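Local coordinates for protein L544 (Acanthamoeba polyphaga mimivirus, PDB 4AMQ) that probably acts as a nucleotidyl transferase, pairing a metal-binding transferase domain with a helical domain, at residues L89-S92 with F93-D96. Sequence-based numbering, arbitrary orientation.
Sequences LINS and FTND. With MG (magnesium ion), chain D.
Phe93 folds back along the helix so that one face of its ring covers the Leu89 carbonyl, with CD2 only 3.0 Å from Leu89 O, and also meets Ser92 OG near its rim. With chi1 at -64°, CG stands anti to its own carbonyl carbon, which lays the ring beside the Leu89 side chain; there Leu89 CD2 reaches Phe93 CZ at 4.2 Å. Ser92 turns its hydroxyl back (chi1 71°) and donates from OG to Leu89 O over 2.6 Å, giving this carbonyl a hydroxyl partner on the ring's face. Lys41 and Ile42 of helix 28-42 and Ile99 of strand 99-108 pack on Phe93. At the C-terminal end of helix 82-93 in the nucleotidyltransferase domain, bonding is of i to i-3 kind, Phe93 N to Ile90 O at 3.1 Å, and a type I beta turn from Phe93 to Asp96 follows, closed by Asp96 N on Phe93 O at 2.9 Å. On the exposed flank the grip is slacker, Thr94 N making a weak 3.4 Å bond to Asn91 O. At the turn's two ends Phe93 O and Asp96 O, each 2.6 Å from the magnesium ion, bind it with Ile99 O and two waters; Asp96 OD1 accepts a hydrogen bond from Gln98 N.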
ATOM      1  N   LEU A  89      21.236   6.755  -4.111  1.00 35.48           N
ATOM      2  CA  LEU A  89      20.453   5.587  -3.725  1.00 35.61           C
ATOM      3  C   LEU A  89      20.012   4.794  -4.952  1.00 34.32           C
ATOM      4  O   LEU A  89      20.196   3.580  -5.020  1.00 33.10           O
ATOM      5  CB  LEU A  89      19.235   5.998  -2.894  1.00 35.53           C
ATOM      6  CG  LEU A  89      19.506   6.292  -1.417  1.00 35.40           C
ATOM      7  CD1 LEU A  89      18.264   6.849  -0.739  1.00 34.07           C
ATOM      8  CD2 LEU A  89      19.991   5.035  -0.706  1.00 33.48           C
ATOM      9  N   ILE A  90      19.431   5.488  -5.922  1.00 33.90           N
ATOM     10  CA  ILE A  90      18.950   4.840  -7.133  1.00 32.90           C
ATOM     11  C   ILE A  90      20.061   4.068  -7.843  1.00 34.37           C
ATOM     12  O   ILE A  90      19.887   2.904  -8.182  1.00 33.79           O
ATOM     13  CB  ILE A  90      18.285   5.851  -8.089  1.00 33.57           C
ATOM     14  CG1 ILE A  90      17.034   6.443  -7.431  1.00 35.74           C
ATOM     15  CG2 ILE A  90      17.930   5.188  -9.418  1.00 32.27           C
ATOM     16  CD1 ILE A  90      16.298   7.457  -8.289  1.00 35.19           C
ATOM     17  N   ASN A  91      21.210   4.710  -8.041  1.00 36.11           N
ATOM     18  CA  ASN A  91      22.333   4.069  -8.725  1.00 36.47           C
ATOM     19  C   ASN A  91      22.883   2.853  -7.984  1.00 39.37           C
ATOM     20  O   ASN A  91      23.353   1.901  -8.605  1.00 36.61           O
ATOM     21  CB  ASN A  91      23.459   5.073  -8.995  1.00 39.18           C
ATOM     22  CG  ASN A  91      23.115   6.051 -10.102  1.00 40.52           C
ATOM     23  OD1 ASN A  91      23.495   7.220 -10.055  1.00 44.75           O
ATOM     24  ND2 ASN A  91      22.385   5.577 -11.102  1.00 38.88           N
ATOM     25  N   SER A  92      22.825   2.885  -6.656  1.00 37.41           N
ATOM     26  CA  SER A  92      23.339   1.786  -5.850  1.00 34.50           C
ATOM     27  C   SER A  92      22.445   0.557  -5.950  1.00 36.33           C
ATOM     28  O   SER A  92      22.810  -0.520  -5.486  1.00 36.83           O
ATOM     29  CB  SER A  92      23.465   2.208  -4.385  1.00 35.82           C
ATOM     30  OG  SER A  92      22.185   2.342  -3.787  1.00 36.76           O
ATOM     31  N   PHE A  93      21.269   0.722  -6.548  1.00 36.78           N
ATOM     32  CA  PHE A  93      20.304  -0.372  -6.639  1.00 41.52           C
ATOM     33  C   PHE A  93      20.240  -0.996  -8.028  1.00 35.15           C
ATOM     34  O   PHE A  93      19.630  -2.047  -8.211  1.00 37.98           O
ATOM     35  CB  PHE A  93      18.906   0.108  -6.235  1.00 36.34           C
ATOM     36  CG  PHE A  93      18.809   0.551  -4.810  1.00 36.40           C
ATOM     37  CD1 PHE A  93      19.515  -0.106  -3.817  1.00 40.80           C
ATOM     38  CD2 PHE A  93      18.020   1.633  -4.463  1.00 36.49           C
ATOM     39  CE1 PHE A  93      19.430   0.306  -2.501  1.00 36.47           C
ATOM     40  CE2 PHE A  93      17.934   2.048  -3.152  1.00 34.58           C
ATOM     41  CZ  PHE A  93      18.639   1.382  -2.171  1.00 34.38           C
ATOM     42  N   THR A  94      20.864  -0.353  -9.005  1.00 32.81           N
ATOM     43  CA  THR A  94      20.747  -0.792 -10.393  1.00 39.70           C
ATOM     44  C   THR A  94      21.145  -2.260 -10.599  1.00 39.50           C
ATOM     45  O   THR A  94      20.549  -2.965 -11.411  1.00 39.13           O
ATOM     46  CB  THR A  94      21.560   0.117 -11.331  1.00 43.70           C
ATOM     47  OG1 THR A  94      21.184   1.481 -11.106  1.00 42.45           O
ATOM     48  CG2 THR A  94      21.302  -0.246 -12.791  1.00 42.22           C
ATOM     49  N   ASN A  95      22.148  -2.715  -9.857  1.00 38.48           N
ATOM     50  CA  ASN A  95      22.592  -4.101  -9.947  1.00 39.60           C
ATOM     51  C   ASN A  95      22.249  -4.899  -8.693  1.00 41.22           C
ATOM     52  O   ASN A  95      22.923  -5.873  -8.366  1.00 39.51           O
ATOM     53  CB  ASN A  95      24.095  -4.169 -10.214  1.00 37.98           C
ATOM     54  CG  ASN A  95      24.489  -3.469 -11.497  1.00 44.54           C
ATOM     55  OD1 ASN A  95      25.300  -2.543 -11.489  1.00 47.44           O
ATOM     56  ND2 ASN A  95      23.912  -3.906 -12.611  1.00 37.20           N
ATOM     57  N   ASP A  96      21.202  -4.477  -7.990  1.00 38.83           N
ATOM     58  CA  ASP A  96      20.755  -5.181  -6.796  1.00 36.28           C
ATOM     59  C   ASP A  96      19.370  -5.774  -7.039  1.00 33.50           C
ATOM     60  O   ASP A  96      18.369  -5.063  -6.999  1.00 33.97           O
ATOM     61  CB  ASP A  96      20.720  -4.228  -5.598  1.00 38.75           C
ATOM     62  CG  ASP A  96      20.610  -4.956  -4.272  1.00 38.78           C
ATOM     63  OD1 ASP A  96      20.222  -6.144  -4.272  1.00 37.44           O
ATOM     64  OD2 ASP A  96      20.912  -4.339  -3.226  1.00 42.53           O
TER
HETATM   65 MG    MG D1360      17.236  -3.100  -8.244  1.00 43.49          MG
HETATM   66  O   HOH W   1      15.940  -5.086  -8.860  1.00 36.81           O
HETATM   67  O   HOH W   2      16.557  -1.037  -9.598  1.00 41.65           O